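Local coordinates for protein putative triphosphoribosyl-dephospho-coA synthase (Archaeoglobus fulgidus DSM 4304, PDB 3H9P) that is of unproven function but probably binds ATP and may act as a triphosphoribosyl-dephospho-CoA synthase, at residues R196-K201 against L223-N228. Numbering follows the deposited sequence.
Sequences REYAEK and LKDGAN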
loop_
_atom_site.group_PDB
_atom_site.type_symbol
_atom_site.label_atom_id
_atom_site.label_comp_id
_atom_site.label_asym_id
_atom_site.label_seq_id
_atom_site.Cartn_x
_atom_site.Cartn_y
_atom_site.Cartn_z
ATOM N N ARG A 196 10.256 -3.567 5.540
ATOM C CA ARG A 196 11.113 -3.509 4.398
ATOM C C ARG A 196 12.450 -4.157 4.674
ATOM O O ARG A 196 12.910 -4.964 3.885
ATOM C CB ARG A 196 11.289 -2.040 3.969
ATOM C CG ARG A 196 10.912 -1.798 2.547
ATOM C CD ARG A 196 10.443 -0.363 2.272
ATOM N NE ARG A 196 10.830 -0.019 0.907
ATOM C CZ ARG A 196 11.214 1.189 0.489
ATOM N NH1 ARG A 196 11.236 2.232 1.317
ATOM N NH2 ARG A 196 11.567 1.361 -0.780
ATOM N N GLU A 197 13.083 -3.822 5.792
ATOM C CA GLU A 197 14.410 -4.342 6.081
ATOM C C GLU A 197 14.450 -5.865 6.302
ATOM O O GLU A 197 15.434 -6.513 5.948
ATOM C CB GLU A 197 15.067 -3.583 7.222
ATOM C CG GLU A 197 16.558 -3.328 6.985
ATOM C CD GLU A 197 17.356 -4.599 7.164
ATOM O OE1 GLU A 197 17.006 -5.355 8.101
ATOM O OE2 GLU A 197 18.287 -4.864 6.372
ATOM N N TYR A 198 13.379 -6.448 6.832
ATOM C CA TYR A 198 13.335 -7.896 7.003
ATOM C C TYR A 198 13.132 -8.583 5.651
ATOM O O TYR A 198 13.782 -9.583 5.348
ATOM C CB TYR A 198 12.241 -8.312 8.007
ATOM C CG TYR A 198 12.247 -9.786 8.332
ATOM C CD1 TYR A 198 12.654 -10.253 9.590
ATOM C CD2 TYR A 198 11.848 -10.717 7.385
ATOM C CE1 TYR A 198 12.675 -11.620 9.869
ATOM C CE2 TYR A 198 11.860 -12.080 7.653
ATOM C CZ TYR A 198 12.272 -12.523 8.877
ATOM O OH TYR A 198 12.263 -13.871 9.088
ATOM N N ALA A 199 12.246 -8.041 4.824
ATOM C CA ALA A 199 12.117 -8.519 3.437
ATOM C C ALA A 199 13.460 -8.472 2.635
ATOM O O ALA A 199 13.820 -9.427 1.939
ATOM C CB ALA A 199 11.005 -7.772 2.717
ATOM N N GLU A 200 14.189 -7.370 2.737
ATOM C CA GLU A 200 15.478 -7.229 2.028
ATOM C C GLU A 200 16.441 -8.272 2.548
ATOM O O GLU A 200 17.272 -8.798 1.805
ATOM C CB GLU A 200 16.079 -5.837 2.237
ATOM C CG GLU A 200 16.443 -5.134 0.952
ATOM C CD GLU A 200 15.395 -4.104 0.536
ATOM O OE1 GLU A 200 15.470 -2.936 0.983
ATOM O OE2 GLU A 200 14.490 -4.447 -0.247
ATOM N N LYS A 201 16.297 -8.598 3.827
ATOM C CA LYS A 201 17.221 -9.516 4.464
ATOM C C LYS A 201 17.049 -10.937 3.959
ATOM O O LYS A 201 18.002 -11.693 3.929
ATOM C CB LYS A 201 17.090 -9.464 5.981
ATOM C CG LYS A 201 18.387 -9.791 6.683
ATOM C CD LYS A 201 19.322 -8.602 6.820
ATOM C CE LYS A 201 20.319 -8.832 7.953
ATOM N NZ LYS A 201 21.277 -7.682 8.187
ATOM N N LEU A 223 9.455 -19.555 9.001
ATOM C CA LEU A 223 8.336 -20.098 9.762
ATOM C C LEU A 223 8.279 -19.600 11.213
ATOM O O LEU A 223 7.269 -19.021 11.621
ATOM C CB LEU A 223 8.325 -21.626 9.716
ATOM C CG LEU A 223 7.014 -22.248 10.197
ATOM C CD1 LEU A 223 5.862 -21.816 9.296
ATOM C CD2 LEU A 223 7.119 -23.762 10.254
ATOM N N LYS A 224 9.337 -19.816 11.993
ATOM C CA LYS A 224 9.341 -19.331 13.380
ATOM C C LYS A 224 9.053 -17.824 13.420
ATOM O O LYS A 224 8.383 -17.337 14.333
ATOM C CB LYS A 224 10.652 -19.664 14.093
ATOM C CG LYS A 224 10.827 -21.143 14.480
ATOM C CD LYS A 224 10.375 -21.467 15.952
ATOM C CE LYS A 224 11.314 -22.481 16.619
ATOM N NZ LYS A 224 11.170 -22.577 18.122
ATOM N N ASP A 225 9.528 -17.096 12.411
ATOM C CA ASP A 225 9.249 -15.670 12.320
ATOM C C ASP A 225 7.839 -15.309 11.865
ATOM O O ASP A 225 7.405 -14.177 12.091
ATOM C CB ASP A 225 10.278 -14.971 11.436
ATOM C CG ASP A 225 11.606 -14.818 12.131
ATOM O OD1 ASP A 225 11.682 -15.153 13.326
ATOM O OD2 ASP A 225 12.578 -14.373 11.498
ATOM N N GLY A 226 7.124 -16.253 11.245
ATOM C CA GLY A 226 5.790 -15.981 10.671
ATOM C C GLY A 226 5.888 -15.230 9.342
ATOM O O GLY A 226 4.946 -14.533 8.924
ATOM N N ALA A 227 7.028 -15.366 8.672
ATOM C CA ALA A 227 7.269 -14.667 7.411
ATOM C C ALA A 227 7.133 -15.618 6.231
ATOM O O ALA A 227 8.025 -16.416 6.003
ATOM C CB ALA A 227 8.669 -14.063 7.424
ATOM N N ASN A 228 6.047 -15.548 5.480
ATOM C CA ASN A 228 5.880 -16.440 4.339
ATOM C C ASN A 228 6.014 -15.679 3.038
ATOM O O ASN A 228 5.243 -14.781 2.791
ATOM C CB ASN A 228 4.516 -17.130 4.372
ATOM C CG ASN A 228 4.157 -17.792 3.020
ATOM O OD1 ASN A 228 4.923 -18.601 2.484
ATOM N ND2 ASN A 228 3.009 -17.429 2.468
#
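The Schellman motif that ends helix 212-225 meets the first turn of helix 196-208 through one tyrosine, Y198, which reaches D225, just before G226, and A227 just past it. Y198 OH donates a hydrogen bond to D225 OD2, modelled as very short at 2.5 Å. D225 OD2 lies at the edge of the ring, in its plane, and also comes within 3.2 Å of Y198 CE1; the carboxylate itself is turned 68° against the ring. With CG anti to the backbone N (chi1 -174°), the Y198 ring extends from its own helix across to the other. On the CE2 side the ring meets the A227 methyl obliquely, CB standing 3.8 Å from Y198 CE2. G226, at positive phi, turns the chain between these two partners, and its N bonds to L223 O at 2.8 Å. W205 packs edge-to-face with Y198, while A227 also touches M194. K221 NZ forms a weak, long ion pair with D225 OD2. A phenylalanine in place of this tyrosine would probably leave D225 OD2 without its hydroxyl donor. A phenol donating to a carboxylate oxygen would suit an ionised D225, though the apparent shortness of the bond is doubtful at 2.30 Å resolution.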